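Local coordinates for probable ABC transporter phosphite binding protein PhnD1 (Prochlorococcus marinus str. MIT 9301, PDB 5LQ5), which binds inorganic phosphite strongly, and methylphosphonate and phosphate only very weakly, probably as the solute-binding component of an ABC transporter, at residues N24-E29 / Y206-Q211; S31-V36 / K227-N232. One frame throughout, in Å; residues are numbered along the deposited sequence.

Interaction 1. Residues N24-E29 / Y206-Q211. With PO3 (phosphite ion), chain B.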
ATOM      1  N   ASN A  24       0.245  15.208   5.360  1.00 23.82           N
ATOM      2  CA  ASN A  24       0.452  16.620   5.727  1.00 26.54           C
ATOM      3  C   ASN A  24       1.445  16.723   6.904  1.00 23.54           C
ATOM      4  O   ASN A  24       2.332  17.614   6.892  1.00 27.85           O
ATOM      5  CB  ASN A  24      -0.864  17.320   6.072  1.00 26.56           C
ATOM      6  CG  ASN A  24      -1.749  17.590   4.857  1.00 28.55           C
ATOM      7  OD1 ASN A  24      -1.288  17.792   3.730  1.00 26.97           O
ATOM      8  ND2 ASN A  24      -3.063  17.651   5.101  1.00 29.67           N
ATOM      9  N   LEU A  25       1.327  15.856   7.904  1.00 24.38           N
ATOM     10  CA  LEU A  25       2.276  15.909   9.052  1.00 26.72           C
ATOM     11  C   LEU A  25       3.712  15.579   8.618  1.00 26.07           C
ATOM     12  O   LEU A  25       4.681  16.244   8.984  1.00 27.43           O
ATOM     13  CB  LEU A  25       1.864  14.948  10.160  1.00 27.60           C
ATOM     14  CG  LEU A  25       0.689  15.364  11.029  1.00 34.54           C
ATOM     15  CD1 LEU A  25       0.326  14.218  11.956  1.00 44.50           C
ATOM     16  CD2 LEU A  25       1.010  16.629  11.831  1.00 37.21           C
ATOM     17  N   PHE A  26       3.822  14.566   7.764  1.00 24.34           N
ATOM     18  CA  PHE A  26       5.110  14.163   7.159  1.00 22.46           C
ATOM     19  C   PHE A  26       5.745  15.329   6.394  1.00 23.03           C
ATOM     20  O   PHE A  26       6.929  15.656   6.581  1.00 25.58           O
ATOM     21  CB  PHE A  26       4.853  12.986   6.205  1.00 22.99           C
ATOM     22  CG  PHE A  26       6.096  12.452   5.532  1.00 22.53           C
ATOM     23  CD1 PHE A  26       6.950  11.576   6.187  1.00 22.73           C
ATOM     24  CD2 PHE A  26       6.392  12.826   4.232  1.00 22.88           C
ATOM     25  CE1 PHE A  26       8.093  11.085   5.561  1.00 24.60           C
ATOM     26  CE2 PHE A  26       7.529  12.356   3.603  1.00 22.87           C
ATOM     27  CZ  PHE A  26       8.375  11.472   4.258  1.00 24.34           C
ATOM     28  N   SER A  27       4.950  15.956   5.551  1.00 20.99           N
ATOM     29  CA  SER A  27       5.402  17.072   4.714  1.00 22.64           C
ATOM     30  C   SER A  27       5.918  18.243   5.546  1.00 25.66           C
ATOM     31  O   SER A  27       6.931  18.843   5.237  1.00 26.41           O
ATOM     32  CB  SER A  27       4.305  17.529   3.750  1.00 24.55           C
ATOM     33  OG  SER A  27       4.038  16.486   2.806  1.00 24.87           O
ATOM     34  N   LYS A  28       5.224  18.531   6.629  1.00 25.56           N
ATOM     35  CA  LYS A  28       5.616  19.657   7.492  1.00 26.11           C
ATOM     36  C   LYS A  28       6.963  19.405   8.175  1.00 25.52           C
ATOM     37  O   LYS A  28       7.792  20.305   8.283  1.00 29.71           O
ATOM     38  CB  LYS A  28       4.515  19.997   8.513  1.00 28.49           C
ATOM     39  CG  LYS A  28       3.403  20.862   7.921  1.00 40.09           C
ATOM     40  CD  LYS A  28       2.280  21.102   8.921  1.00 42.80           C
ATOM     41  CE  LYS A  28       1.040  21.694   8.256  1.00 50.18           C
ATOM     42  NZ  LYS A  28       1.009  23.179   8.299  1.00 85.03           N
ATOM     43  N   GLU A  29       7.194  18.175   8.590  1.00 26.76           N
ATOM     44  CA  GLU A  29       8.463  17.783   9.216  1.00 27.66           C
ATOM     45  C   GLU A  29       9.606  17.830   8.184  1.00 27.16           C
ATOM     46  O   GLU A  29      10.683  18.345   8.453  1.00 25.55           O
ATOM     47  CB  GLU A  29       8.381  16.404   9.876  1.00 31.05           C
ATOM     48  CG  GLU A  29       9.648  15.970  10.637  1.00 27.67           C
ATOM     49  CD  GLU A  29      10.064  16.951  11.739  1.00 38.27           C
ATOM     50  OE1 GLU A  29       9.188  17.655  12.317  1.00 39.53           O
ATOM     51  OE2 GLU A  29      11.287  17.017  12.035  1.00 33.22           O
ATOM     52  N   TYR A 206       5.465  -1.832   0.870  1.00 17.94           N
ATOM     53  CA  TYR A 206       5.509  -0.390   0.687  1.00 19.17           C
ATOM     54  C   TYR A 206       6.901   0.202   0.718  1.00 19.74           C
ATOM     55  O   TYR A 206       7.793  -0.305   1.399  1.00 20.79           O
ATOM     56  CB  TYR A 206       4.670   0.324   1.740  1.00 19.18           C
ATOM     57  CG  TYR A 206       3.183   0.085   1.689  1.00 20.01           C
ATOM     58  CD1 TYR A 206       2.349   1.055   1.172  1.00 18.93           C
ATOM     59  CD2 TYR A 206       2.593  -1.054   2.220  1.00 19.87           C
ATOM     60  CE1 TYR A 206       0.981   0.904   1.137  1.00 17.34           C
ATOM     61  CE2 TYR A 206       1.200  -1.243   2.187  1.00 17.61           C
ATOM     62  CZ  TYR A 206       0.396  -0.248   1.678  1.00 17.34           C
ATOM     63  OH  TYR A 206      -0.986  -0.473   1.681  1.00 18.46           O
ATOM     64  N   HIS A 207       7.072   1.295  -0.020  1.00 18.72           N
ATOM     65  CA  HIS A 207       8.328   2.031  -0.067  1.00 19.01           C
ATOM     66  C   HIS A 207       8.206   3.411  -0.664  1.00 18.97           C
ATOM     67  O   HIS A 207       7.319   3.671  -1.490  1.00 17.86           O
ATOM     68  CB  HIS A 207       9.392   1.229  -0.817  1.00 20.18           C
ATOM     69  CG  HIS A 207       9.062   0.899  -2.244  1.00 18.98           C
ATOM     70  ND1 HIS A 207       8.110  -0.036  -2.601  1.00 19.73           N
ATOM     71  CD2 HIS A 207       9.620   1.320  -3.400  1.00 20.16           C
ATOM     72  CE1 HIS A 207       8.079  -0.139  -3.920  1.00 22.42           C
ATOM     73  NE2 HIS A 207       8.988   0.667  -4.425  1.00 23.19           N
ATOM     74  N   TRP A 208       9.085   4.295  -0.199  1.00 17.05           N
ATOM     75  CA  TRP A 208       9.242   5.623  -0.740  1.00 18.51           C
ATOM     76  C   TRP A 208      10.098   5.594  -1.980  1.00 18.25           C
ATOM     77  O   TRP A 208      11.164   5.001  -1.982  1.00 19.58           O
ATOM     78  CB  TRP A 208       9.913   6.565   0.253  1.00 19.42           C
ATOM     79  CG  TRP A 208       9.069   6.999   1.421  1.00 17.85           C
ATOM     80  CD1 TRP A 208       9.176   6.598   2.735  1.00 20.69           C
ATOM     81  CD2 TRP A 208       8.027   7.982   1.386  1.00 17.17           C
ATOM     82  NE1 TRP A 208       8.239   7.247   3.487  1.00 21.92           N
ATOM     83  CE2 TRP A 208       7.535   8.111   2.694  1.00 22.79           C
ATOM     84  CE3 TRP A 208       7.453   8.738   0.370  1.00 19.32           C
ATOM     85  CZ2 TRP A 208       6.499   8.983   3.007  1.00 22.40           C
ATOM     86  CZ3 TRP A 208       6.438   9.617   0.682  1.00 20.01           C
ATOM     87  CH2 TRP A 208       5.967   9.724   1.985  1.00 20.34           C
ATOM     88  N   VAL A 209       9.659   6.331  -2.987  1.00 17.54           N
ATOM     89  CA  VAL A 209      10.351   6.502  -4.250  1.00 16.83           C
ATOM     90  C   VAL A 209      10.506   7.984  -4.530  1.00 19.26           C
ATOM     91  O   VAL A 209       9.527   8.722  -4.475  1.00 19.42           O
ATOM     92  CB  VAL A 209       9.626   5.809  -5.415  1.00 20.05           C
ATOM     93  CG1 VAL A 209      10.414   5.973  -6.717  1.00 20.34           C
ATOM     94  CG2 VAL A 209       9.410   4.317  -5.122  1.00 19.05           C
ATOM     95  N   ALA A 210      11.716   8.409  -4.908  1.00 19.84           N
ATOM     96  CA  ALA A 210      11.979   9.810  -5.276  1.00 17.80           C
ATOM     97  C   ALA A 210      12.410   9.936  -6.742  1.00 18.51           C
ATOM     98  O   ALA A 210      13.019   9.006  -7.311  1.00 21.05           O
ATOM     99  CB  ALA A 210      13.053  10.433  -4.380  1.00 19.22           C
ATOM    100  N   GLN A 211      12.134  11.086  -7.333  1.00 20.07           N
ATOM    101  CA  GLN A 211      12.653  11.464  -8.651  1.00 20.59           C
ATOM    102  C   GLN A 211      14.177  11.468  -8.605  1.00 24.76           C
ATOM    103  O   GLN A 211      14.798  11.792  -7.578  1.00 24.79           O
ATOM    104  CB  GLN A 211      12.170  12.840  -9.111  1.00 22.75           C
ATOM    105  CG  GLN A 211      10.679  12.980  -9.288  1.00 22.23           C
ATOM    106  CD  GLN A 211      10.118  12.269 -10.507  1.00 21.36           C
ATOM    107  OE1 GLN A 211      10.842  11.787 -11.366  1.00 26.57           O
ATOM    108  NE2 GLN A 211       8.813  12.198 -10.569  1.00 24.72           N
TER
HETATM  109  P   PO3 B 401      -0.464  -1.957  -1.522  1.00 16.36           P
HETATM  110  O1  PO3 B 401      -0.257  -3.246  -0.660  1.00 15.81           O
HETATM  111  O2  PO3 B 401       0.175  -2.027  -2.969  1.00 17.20           O
HETATM  112  O3  PO3 B 401      -1.963  -1.552  -1.578  1.00 16.06           O
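Phe-26 and Trp-208 hold their backbones 12.3 Å apart, CA to CA, and only their rings bridge the gap between helix 16-34 and strand 207-210. This is helix-on-sheet packing in one lobe of a periplasmic binding protein fold. The strand is an inner one of the mixed sheet, between strands 60-63 and 79-84. The rings reach toward each other from the helix and from the strand and form an offset stack. The phenyl ring lies over the six-membered ring of Trp-208, with centroids 4.5 Å apart and planes 13° from parallel. CG of Phe-26 stands anti to the backbone N (chi1 -179°), which sends the ring out from the helix toward the indole. Phe-26 CE2 meets Trp-208 CH2 at 3.5 Å. Both side chains also touch Leu-60, and Ile-243 of helix 238-246 packs on Phe-26.

Two residues before Trp-208, Tyr-206 enters the phosphite pocket. Its ring meets the ion obliquely, with Tyr-206 OH 3.6 Å from the phosphorus atom P. That hydroxyl hydrogen-bonds to Asp-13 and Asn-176, which should fix its place beside the ligand. The stack itself is closest where Phe-26 CZ sits 3.4 Å from Trp-208 CZ2.

Interaction 2. Residues S31-V36 / K227-N232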
ATOM      1  N   SER A  31       9.737  19.670   5.565  1.00 25.72           N
ATOM      2  CA  SER A  31       9.950  21.073   5.241  1.00 27.46           C
ATOM      3  C   SER A  31      10.827  21.765   6.290  1.00 27.51           C
ATOM      4  O   SER A  31      11.696  22.560   5.960  1.00 27.79           O
ATOM      5  CB  SER A  31       8.632  21.821   5.126  1.00 26.91           C
ATOM      6  OG  SER A  31       8.873  23.199   4.919  1.00 31.55           O
ATOM      7  N   LYS A  32      10.594  21.446   7.555  1.00 24.68           N
ATOM      8  CA  LYS A  32      11.404  22.020   8.649  1.00 28.90           C
ATOM      9  C   LYS A  32      12.882  21.595   8.550  1.00 31.92           C
ATOM     10  O   LYS A  32      13.790  22.415   8.668  1.00 31.72           O
ATOM     11  CB  LYS A  32      10.854  21.618  10.007  1.00 32.93           C
ATOM     12  CG  LYS A  32       9.619  22.395  10.436  1.00 48.53           C
ATOM     13  CD  LYS A  32       9.166  21.990  11.829  1.00 67.38           C
ATOM     14  CE  LYS A  32       7.761  22.494  12.126  1.00105.17           C
ATOM     15  NZ  LYS A  32       7.218  21.921  13.385  1.00 72.96           N
ATOM     16  N   GLN A  33      13.108  20.305   8.321  1.00 23.73           N
ATOM     17  CA  GLN A  33      14.466  19.741   8.277  1.00 28.18           C
ATOM     18  C   GLN A  33      15.243  20.033   7.004  1.00 27.06           C
ATOM     19  O   GLN A  33      16.470  20.211   7.052  1.00 29.32           O
ATOM     20  CB  GLN A  33      14.457  18.254   8.513  1.00 26.96           C
ATOM     21  CG  GLN A  33      13.988  17.846   9.900  1.00 26.40           C
ATOM     22  CD  GLN A  33      14.479  16.450  10.299  1.00 28.31           C
ATOM     23  OE1 GLN A  33      15.649  16.096  10.094  1.00 33.83           O
ATOM     24  NE2 GLN A  33      13.576  15.626  10.817  1.00 31.60           N
ATOM     25  N   LEU A  34      14.551  20.044   5.876  1.00 27.25           N
ATOM     26  CA  LEU A  34      15.171  20.351   4.564  1.00 26.43           C
ATOM     27  C   LEU A  34      15.198  21.817   4.155  1.00 29.14           C
ATOM     28  O   LEU A  34      15.888  22.176   3.208  1.00 30.32           O
ATOM     29  CB  LEU A  34      14.477  19.561   3.441  1.00 28.69           C
ATOM     30  CG  LEU A  34      14.562  18.053   3.661  1.00 28.11           C
ATOM     31  CD1 LEU A  34      13.618  17.332   2.714  1.00 30.96           C
ATOM     32  CD2 LEU A  34      15.978  17.514   3.549  1.00 31.24           C
ATOM     33  N   ASP A  35      14.437  22.645   4.860  1.00 27.58           N
ATOM     34  CA  ASP A  35      14.361  24.103   4.585  1.00 29.19           C
ATOM     35  C   ASP A  35      13.919  24.360   3.128  1.00 27.76           C
ATOM     36  O   ASP A  35      14.497  25.163   2.401  1.00 32.17           O
ATOM     37  CB  ASP A  35      15.742  24.744   4.891  1.00 46.47           C
ATOM     38  CG  ASP A  35      15.875  26.198   4.422  1.00118.48           C
ATOM     39  OD1 ASP A  35      14.899  26.852   3.994  1.00131.91           O
ATOM     40  OD2 ASP A  35      16.998  26.702   4.471  1.00 66.34           O
ATOM     41  N   VAL A  36      12.889  23.645   2.703  1.00 27.33           N
ATOM     42  CA  VAL A  36      12.251  23.884   1.407  1.00 28.03           C
ATOM     43  C   VAL A  36      10.742  23.700   1.617  1.00 28.57           C
ATOM     44  O   VAL A  36      10.314  23.078   2.602  1.00 26.07           O
ATOM     45  CB  VAL A  36      12.759  22.951   0.275  1.00 32.45           C
ATOM     46  CG1 VAL A  36      14.264  23.122   0.043  1.00 35.03           C
ATOM     47  CG2 VAL A  36      12.419  21.497   0.586  1.00 34.55           C
ATOM     48  N   LYS A 227      16.909  11.456   2.086  1.00 23.55           N
ATOM     49  CA  LYS A 227      16.949  10.068   2.548  1.00 25.18           C
ATOM     50  C   LYS A 227      17.317  10.013   4.044  1.00 24.06           C
ATOM     51  O   LYS A 227      16.681   9.325   4.854  1.00 24.59           O
ATOM     52  CB  LYS A 227      17.920   9.291   1.682  1.00 30.06           C
ATOM     53  CG  LYS A 227      18.055   7.842   2.027  1.00 29.76           C
ATOM     54  CD  LYS A 227      18.896   7.119   0.979  1.00 34.56           C
ATOM     55  CE  LYS A 227      19.282   5.741   1.461  1.00 45.85           C
ATOM     56  NZ  LYS A 227      19.944   4.941   0.381  1.00 46.71           N
ATOM     57  N   SER A 228      18.308  10.818   4.404  1.00 25.36           N
ATOM     58  CA  SER A 228      18.770  10.948   5.796  1.00 24.55           C
ATOM     59  C   SER A 228      17.663  11.398   6.749  1.00 25.70           C
ATOM     60  O   SER A 228      17.473  10.817   7.811  1.00 26.55           O
ATOM     61  CB  SER A 228      19.955  11.917   5.864  1.00 35.52           C
ATOM     62  OG  SER A 228      20.617  11.802   7.102  1.00 47.43           O
ATOM     63  N   VAL A 229      16.906  12.403   6.344  1.00 25.64           N
ATOM     64  CA  VAL A 229      15.795  12.893   7.181  1.00 27.43           C
ATOM     65  C   VAL A 229      14.791  11.778   7.453  1.00 24.47           C
ATOM     66  O   VAL A 229      14.357  11.557   8.577  1.00 27.12           O
ATOM     67  CB  VAL A 229      15.094  14.115   6.545  1.00 28.35           C
ATOM     68  CG1 VAL A 229      13.762  14.455   7.206  1.00 30.60           C
ATOM     69  CG2 VAL A 229      16.036  15.312   6.564  1.00 33.17           C
ATOM     70  N   ILE A 230      14.439  11.054   6.406  1.00 24.87           N
ATOM     71  CA  ILE A 230      13.418   9.994   6.539  1.00 24.71           C
ATOM     72  C   ILE A 230      13.959   8.838   7.415  1.00 25.61           C
ATOM     73  O   ILE A 230      13.274   8.346   8.308  1.00 25.94           O
ATOM     74  CB  ILE A 230      12.941   9.508   5.148  1.00 24.01           C
ATOM     75  CG1 ILE A 230      12.196  10.649   4.401  1.00 23.56           C
ATOM     76  CG2 ILE A 230      12.055   8.272   5.278  1.00 26.59           C
ATOM     77  CD1 ILE A 230      11.879  10.352   2.937  1.00 22.24           C
ATOM     78  N   LEU A 231      15.198   8.430   7.167  1.00 23.21           N
ATOM     79  CA  LEU A 231      15.807   7.342   7.932  1.00 25.90           C
ATOM     80  C   LEU A 231      16.097   7.708   9.397  1.00 28.82           C
ATOM     81  O   LEU A 231      16.211   6.830  10.252  1.00 31.70           O
ATOM     82  CB  LEU A 231      17.098   6.878   7.251  1.00 28.15           C
ATOM     83  CG  LEU A 231      16.924   6.215   5.889  1.00 32.86           C
ATOM     84  CD1 LEU A 231      18.296   5.981   5.257  1.00 30.69           C
ATOM     85  CD2 LEU A 231      16.150   4.919   5.988  1.00 30.24           C
ATOM     86  N   ASN A 232      16.219   8.996   9.671  1.00 30.18           N
ATOM     87  CA  ASN A 232      16.578   9.455  11.032  1.00 30.78           C
ATOM     88  C   ASN A 232      15.383   9.894  11.879  1.00 33.17           C
ATOM     89  O   ASN A 232      15.557  10.330  13.016  1.00 34.41           O
ATOM     90  CB  ASN A 232      17.635  10.557  10.984  1.00 30.85           C
ATOM     91  CG  ASN A 232      19.005  10.042  10.556  1.00 34.08           C
ATOM     92  OD1 ASN A 232      19.403   8.960  10.918  1.00 41.95           O
ATOM     93  ND2 ASN A 232      19.741  10.858   9.827  1.00 48.35           N
TER
HETATM   94  O   HOH W   1      14.590  13.081  10.962  1.00 29.75           O
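Gln-33 and Val-229 bring two helices together at a CA-to-CA distance of 7.1 Å. This is helix-helix packing on the outer side of one lobe of the periplasmic binding protein fold. It joins the last turn of helix 16-34 to the last turns of helix 222-231.

The tight part is built on the two methyls of Val-229. CG2 of Val-229 packs between two partners. On one side it lies 3.7 Å from Leu-34 CD2, a plain apolar contact. On the other it lies 3.6 Å from Gln-33 OE1. Leu-34 reaches on to Phe-222, Glu-225 and Leu-226 of the same partner helix. Val-229 also touches Leu-30, so it packs against side chains from successive turns of helix 16-34. CG1 of Val-229 sits over the face of the Gln-33 amide, 3.7 Å from Gln-33 CD. Val-229 chi1 (167°) places the two methyls, with CG1 anti to the backbone N and CG2 beside it. Gln-33 runs alongside the valine, the two side chains pointing opposite ways.

The looser side lies at the polar end of Gln-33, which is partly exposed. Here a water adds a bridge at the rim of the packed amide. It accepts from Gln-33 NE2 at 2.7 Å and donates to Val-229 O at 2.8 Å. NE2 also hydrogen-bonds to Glu-29 OE2, one turn back, so the amide is held from two directions.

Where helix 16-34 ends, Ser-31 OG donates to Val-36 O at 2.7 Å from a position 30° out of the carbonyl plane.

Interactions 1 and 2 share helix 16-34 and have centres about 10 Å apart. Ile-230 joins them. Its CD1 packs 3.9 Å from Phe-26 CZ, and its CG2 lies 4.2 Å from Trp-208 CD1. Helix 222-231 thus reaches the aromatic stack as well as the end of helix 16-34. His-240 NE2 is also hydrogen-bonded to Glu-29 OE2, which ties the shared helix to a third one, helix 238-246. Interaction 1 lies nearer the ligand, since its strand segment includes Tyr-206. Tyr-46, Ser-126, Thr-127, Ser-128 and His-158 hydrogen-bond the phosphite. Interaction 2 contributes no residue to this pocket; its centre is about 22 Å from the centre of the chain, against about 14 Å for interaction 1.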